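Side-chain contacts in Alpha/beta hydrolase (Pseudomonas aeruginosa PAO1, PDB 4R1D), which probably acts as a lipase, a calcium-binding effector of the H2 type VI secretion system that is held in complex with its immunity protein Tli4: residues A[214-219]-A[411-416]; A[195-200]-A[551-556]. All coordinates share one frame; numbering follows the deposited sequence.

Overall arrangement
Following the chain from its N terminus, residues 195-200 come first; they lie at the C-terminal part of helix 191-197 and lead into an edge strand, 201-206, of the parallel sheet. Beyond that strand, residues 214-219 begin the helix 215-238 and meet residues 411-416 of the helix 400-421, so contact 1 closes a loop of 191 residues. The chain then runs through strands 427-432 and 515-519 to helix 542-556, where contact 2 closes a longer loop of 350 residues. Contact 1 is therefore nested inside contact 2. Their centres lie about 32 Å apart and they do not touch: contact 1 joins two helices, while contact 2 sets the last helix against the segment leading into strand 201-206.

Contact 1: residues A[214-219]-A[411-416]; sequences SNRQSA and IANFHG
Arg216 and Phe414 meet across helix segments whose axes approach to 11.9 Å at 56°, a spacing that long side chains must bridge. Phe414 does so: with CG anti to its backbone N, the ring is carried toward the start of helix 215-238, where CE1 lies 3.9 Å from Arg216 CB and CZ 4.0 Å from Asn215 CB. Arg216 runs past the ring in the opposite direction. Its chain bends at chi3 (-66°), bringing NH2 to 3.5 Å from Phe414 CA and to the ring edge near its plane. Phe414 CD1 lies over one guanidinium face, but the planes are 72° apart, so the two groups are not stacked. NH2 also donates to a water that accepts from Asn413 ND2, and forms a salt bridge with Glu417, one turn beyond Asn413. Ser214 N-caps the helix, its OG accepting from Arg216 N at 3.1 Å, and is itself hydrogen-bonded to Glu325. The arrangement is an aromatic residue packed against an N-capped helix start; it joins helices 215-238 and 400-421 of the alpha/beta-hydrolase fold, away from the calcium site.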
loop_
_atom_site.group_PDB
_atom_site.type_symbol
_atom_site.label_atom_id
_atom_site.label_comp_id
_atom_site.label_asym_id
_atom_site.label_seq_id
_atom_site.Cartn_x
_atom_site.Cartn_y
_atom_site.Cartn_z
ATOM N N SER A 214 5.691 3.730 5.965
ATOM C CA SER A 214 6.710 2.922 6.629
ATOM C C SER A 214 6.083 1.896 7.551
ATOM O O SER A 214 5.135 2.186 8.272
ATOM C CB SER A 214 7.668 3.785 7.459
ATOM O OG SER A 214 8.678 2.967 8.027
ATOM N N ASN A 215 6.632 0.690 7.540
ATOM C CA ASN A 215 6.205 -0.318 8.483
ATOM C C ASN A 215 6.445 0.104 9.924
ATOM O O ASN A 215 5.789 -0.382 10.841
ATOM C CB ASN A 215 6.865 -1.654 8.133
ATOM C CG ASN A 215 6.428 -2.141 6.779
ATOM O OD1 ASN A 215 7.202 -2.144 5.812
ATOM N ND2 ASN A 215 5.158 -2.503 6.676
ATOM N N ARG A 216 7.375 1.036 10.110
ATOM C CA ARG A 216 7.561 1.665 11.406
ATOM C C ARG A 216 6.267 2.309 11.895
ATOM O O ARG A 216 5.899 2.162 13.064
ATOM C CB ARG A 216 8.666 2.721 11.331
ATOM C CG ARG A 216 9.089 3.241 12.692
ATOM C CD ARG A 216 9.946 4.496 12.567
ATOM N NE ARG A 216 11.236 4.249 11.921
ATOM C CZ ARG A 216 12.296 3.726 12.535
ATOM N NH1 ARG A 216 12.219 3.362 13.811
ATOM N NH2 ARG A 216 13.436 3.564 11.874
ATOM N N GLN A 217 5.583 3.035 11.013
ATOM C CA GLN A 217 4.343 3.701 11.398
ATOM C C GLN A 217 3.172 2.709 11.481
ATOM O O GLN A 217 2.286 2.843 12.324
ATOM C CB GLN A 217 4.007 4.847 10.433
ATOM C CG GLN A 217 2.700 5.524 10.788
ATOM C CD GLN A 217 2.769 6.243 12.125
ATOM O OE1 GLN A 217 3.738 6.943 12.416
ATOM N NE2 GLN A 217 1.737 6.066 12.949
ATOM N N SER A 218 3.179 1.704 10.609
ATOM C CA SER A 218 2.134 0.685 10.654
ATOM C C SER A 218 2.123 -0.076 11.980
ATOM O O SER A 218 1.068 -0.526 12.460
ATOM C CB SER A 218 2.250 -0.269 9.463
ATOM O OG SER A 218 1.908 0.399 8.259
ATOM N N ALA A 219 3.295 -0.252 12.571
ATOM C CA ALA A 219 3.375 -0.872 13.892
ATOM C C ALA A 219 2.574 -0.041 14.892
ATOM O O ALA A 219 1.823 -0.586 15.705
ATOM C CB ALA A 219 4.826 -0.990 14.351
ATOM N N ILE A 411 15.004 3.940 5.008
ATOM C CA ILE A 411 14.874 2.486 5.049
ATOM C C ILE A 411 16.147 1.824 5.582
ATOM O O ILE A 411 16.055 0.849 6.322
ATOM C CB ILE A 411 14.437 1.836 3.687
ATOM C CG1 ILE A 411 15.627 1.676 2.736
ATOM C CG2 ILE A 411 13.269 2.596 3.061
ATOM C CD1 ILE A 411 15.376 0.693 1.606
ATOM N N ALA A 412 17.323 2.346 5.227
ATOM C CA ALA A 412 18.574 1.777 5.735
ATOM C C ALA A 412 18.571 1.826 7.255
ATOM O O ALA A 412 18.997 0.880 7.928
ATOM C CB ALA A 412 19.786 2.531 5.175
ATOM N N ASN A 413 18.064 2.927 7.798
ATOM C CA ASN A 413 18.025 3.101 9.246
ATOM C C ASN A 413 17.011 2.143 9.890
ATOM O O ASN A 413 17.292 1.508 10.900
ATOM C CB ASN A 413 17.730 4.567 9.598
ATOM C CG ASN A 413 17.726 4.819 11.093
ATOM O OD1 ASN A 413 18.716 4.560 11.778
ATOM N ND2 ASN A 413 16.617 5.348 11.604
ATOM N N PHE A 414 15.844 2.018 9.272
ATOM C CA PHE A 414 14.825 1.088 9.760
ATOM C C PHE A 414 15.316 -0.355 9.684
ATOM O O PHE A 414 15.184 -1.109 10.638
ATOM C CB PHE A 414 13.533 1.267 8.957
ATOM C CG PHE A 414 12.423 0.318 9.347
ATOM C CD1 PHE A 414 11.845 0.387 10.605
ATOM C CD2 PHE A 414 11.946 -0.619 8.443
ATOM C CE1 PHE A 414 10.806 -0.470 10.966
ATOM C CE2 PHE A 414 10.915 -1.489 8.795
ATOM C CZ PHE A 414 10.342 -1.408 10.062
ATOM N N HIS A 415 15.877 -0.738 8.541
ATOM C CA HIS A 415 16.481 -2.061 8.380
ATOM C C HIS A 415 17.488 -2.364 9.478
ATOM O O HIS A 415 17.477 -3.447 10.055
ATOM C CB HIS A 415 17.207 -2.163 7.046
ATOM C CG HIS A 415 16.298 -2.316 5.875
ATOM N ND1 HIS A 415 16.735 -2.181 4.576
ATOM C CD2 HIS A 415 14.978 -2.611 5.803
ATOM C CE1 HIS A 415 15.721 -2.374 3.754
ATOM N NE2 HIS A 415 14.643 -2.636 4.472
ATOM N N GLY A 416 18.384 -1.415 9.726
ATOM C CA GLY A 416 19.405 -1.579 10.748
ATOM C C GLY A 416 18.836 -1.770 12.143
ATOM O O GLY A 416 19.293 -2.632 12.891
HETATM O O HOH W 1 14.376 5.179 9.515
#

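Contact 2: residues A[195-200]-A[551-556]; sequences LRASRY and GVIKIT
Thr556 and Ala197 meet with their CA atoms 6.2 Å apart, a close approach filled at its nearest point by a methyl group and an alanine. Thr556 contributes its methyl: CG2 stands anti to the backbone N and points into the other segment, reaching 3.9 Å from Ala197 CA and 3.8 Å from Tyr200 CD2. The same rotamer (chi1 -63°) places OG1 beside the backbone N, turned back on its own helix, where it donates to Val552 O at 2.6 Å from above the carbonyl plane, 36° out of it. That carbonyl also accepts from Thr556 N, on the opposite face of its plane. With its hydroxyl spent inside the helix, the residue turns its methyl to the contact.

Ala197 directs its CB toward the C-terminal helix, and the end of Ile553 comes to meet it, with CD1 3.7 Å from Ala197 CB. A type I turn from Ala197 to Tyr200 follows, closed by Tyr200 N donating to Ala197 O, and it brings the tyrosine round to the same helix. The Tyr200 and Thr556 side chains run alongside in opposite senses, the methyl oblique to the ring at CD2 and CE2. Tyr200 OH lies 3.2 Å from a water that donates to Thr556 O; the hydroxyl also hydrogen-bonds to Asp560 O.

Thr556 also touches Phe202, a calcium ligand on the strand that follows Tyr200. No direct hydrogen bond crosses the two segments: methyl and ring contacts join them, with one water between polar groups, which implies cohesion chiefly through apolar fit beside the calcium-binding strand.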
loop_
_atom_site.group_PDB
_atom_site.type_symbol
_atom_site.label_atom_id
_atom_site.label_comp_id
_atom_site.label_asym_id
_atom_site.label_seq_id
_atom_site.Cartn_x
_atom_site.Cartn_y
_atom_site.Cartn_z
ATOM N N LEU A 195 -5.733 -29.331 26.051
ATOM C CA LEU A 195 -6.718 -29.130 27.103
ATOM C C LEU A 195 -6.540 -27.742 27.698
ATOM O O LEU A 195 -7.505 -27.012 27.920
ATOM C CB LEU A 195 -6.576 -30.202 28.190
ATOM C CG LEU A 195 -7.582 -30.156 29.345
ATOM C CD1 LEU A 195 -9.024 -30.173 28.840
ATOM C CD2 LEU A 195 -7.332 -31.341 30.280
ATOM N N ARG A 196 -5.293 -27.369 27.939
ATOM C CA ARG A 196 -5.003 -26.052 28.464
ATOM C C ARG A 196 -5.499 -24.984 27.494
ATOM O O ARG A 196 -6.103 -23.999 27.898
ATOM C CB ARG A 196 -3.507 -25.880 28.688
ATOM C CG ARG A 196 -3.117 -24.453 29.020
ATOM C CD ARG A 196 -3.779 -23.984 30.310
ATOM N NE ARG A 196 -2.841 -23.542 31.344
ATOM C CZ ARG A 196 -1.541 -23.833 31.395
ATOM N NH1 ARG A 196 -0.968 -24.598 30.472
ATOM N NH2 ARG A 196 -0.807 -23.362 32.393
ATOM N N ALA A 197 -5.220 -25.173 26.212
ATOM C CA ALA A 197 -5.563 -24.148 25.237
ATOM C C ALA A 197 -7.074 -24.002 25.138
ATOM O O ALA A 197 -7.586 -22.908 24.899
ATOM C CB ALA A 197 -4.950 -24.472 23.883
ATOM N N SER A 198 -7.793 -25.105 25.340
ATOM C CA SER A 198 -9.249 -25.103 25.201
ATOM C C SER A 198 -9.934 -24.271 26.282
ATOM O O SER A 198 -11.127 -24.003 26.207
ATOM C CB SER A 198 -9.807 -26.526 25.215
ATOM O OG SER A 198 -9.806 -27.068 26.530
ATOM N N ARG A 199 -9.174 -23.861 27.287
ATOM C CA ARG A 199 -9.725 -23.029 28.345
ATOM C C ARG A 199 -9.903 -21.585 27.904
ATOM O O ARG A 199 -10.565 -20.802 28.587
ATOM C CB ARG A 199 -8.864 -23.132 29.601
ATOM C CG ARG A 199 -8.807 -24.568 30.113
ATOM C CD ARG A 199 -8.231 -24.659 31.509
ATOM N NE ARG A 199 -6.967 -25.392 31.555
ATOM C CZ ARG A 199 -6.848 -26.680 31.871
ATOM N NH1 ARG A 199 -7.922 -27.400 32.171
ATOM N NH2 ARG A 199 -5.647 -27.248 31.885
ATOM N N TYR A 200 -9.331 -21.240 26.752
ATOM C CA TYR A 200 -9.389 -19.867 26.246
ATOM C C TYR A 200 -10.352 -19.712 25.077
ATOM O O TYR A 200 -10.580 -20.657 24.333
ATOM C CB TYR A 200 -8.002 -19.403 25.809
ATOM C CG TYR A 200 -7.014 -19.344 26.934
ATOM C CD1 TYR A 200 -6.844 -18.183 27.679
ATOM C CD2 TYR A 200 -6.258 -20.458 27.268
ATOM C CE1 TYR A 200 -5.935 -18.132 28.721
ATOM C CE2 TYR A 200 -5.352 -20.415 28.301
ATOM C CZ TYR A 200 -5.196 -19.254 29.025
ATOM O OH TYR A 200 -4.287 -19.227 30.053
ATOM N N GLY A 551 1.763 -22.865 16.198
ATOM C CA GLY A 551 2.312 -21.736 16.922
ATOM C C GLY A 551 1.353 -21.197 17.981
ATOM O O GLY A 551 1.739 -20.926 19.118
ATOM N N VAL A 552 0.086 -21.056 17.612
ATOM C CA VAL A 552 -0.893 -20.493 18.541
ATOM C C VAL A 552 -1.043 -21.370 19.781
ATOM O O VAL A 552 -1.066 -20.865 20.917
ATOM C CB VAL A 552 -2.242 -20.279 17.861
ATOM C CG1 VAL A 552 -3.337 -19.961 18.893
ATOM C CG2 VAL A 552 -2.115 -19.158 16.827
ATOM N N ILE A 553 -1.133 -22.679 19.563
ATOM C CA ILE A 553 -1.231 -23.613 20.680
ATOM C C ILE A 553 -0.008 -23.543 21.605
ATOM O O ILE A 553 -0.146 -23.459 22.833
ATOM C CB ILE A 553 -1.435 -25.056 20.216
ATOM C CG1 ILE A 553 -2.787 -25.202 19.502
ATOM C CG2 ILE A 553 -1.326 -26.010 21.429
ATOM C CD1 ILE A 553 -3.997 -24.770 20.366
ATOM N N LYS A 554 1.186 -23.572 21.026
ATOM C CA LYS A 554 2.396 -23.481 21.828
ATOM C C LYS A 554 2.499 -22.162 22.608
ATOM O O LYS A 554 2.771 -22.164 23.812
ATOM C CB LYS A 554 3.636 -23.724 20.973
ATOM C CG LYS A 554 3.776 -25.180 20.483
ATOM C CD LYS A 554 3.942 -26.158 21.655
ATOM C CE LYS A 554 4.168 -27.593 21.167
ATOM N NZ LYS A 554 4.634 -28.519 22.266
ATOM N N ILE A 555 2.254 -21.039 21.930
ATOM C CA ILE A 555 2.337 -19.733 22.575
ATOM C C ILE A 555 1.347 -19.619 23.737
ATOM O O ILE A 555 1.654 -19.036 24.773
ATOM C CB ILE A 555 2.097 -18.593 21.555
ATOM C CG1 ILE A 555 3.266 -18.550 20.563
ATOM C CG2 ILE A 555 1.895 -17.230 22.294
ATOM C CD1 ILE A 555 2.977 -17.837 19.223
ATOM N N THR A 556 0.157 -20.167 23.541
ATOM C CA THR A 556 -0.911 -20.160 24.543
ATOM C C THR A 556 -0.510 -20.804 25.883
ATOM O O THR A 556 -1.027 -20.432 26.945
ATOM C CB THR A 556 -2.173 -20.848 23.960
ATOM O OG1 THR A 556 -2.644 -20.091 22.835
ATOM C CG2 THR A 556 -3.281 -20.943 24.983
HETATM O O HOH W 2 -1.961 -21.259 29.430
#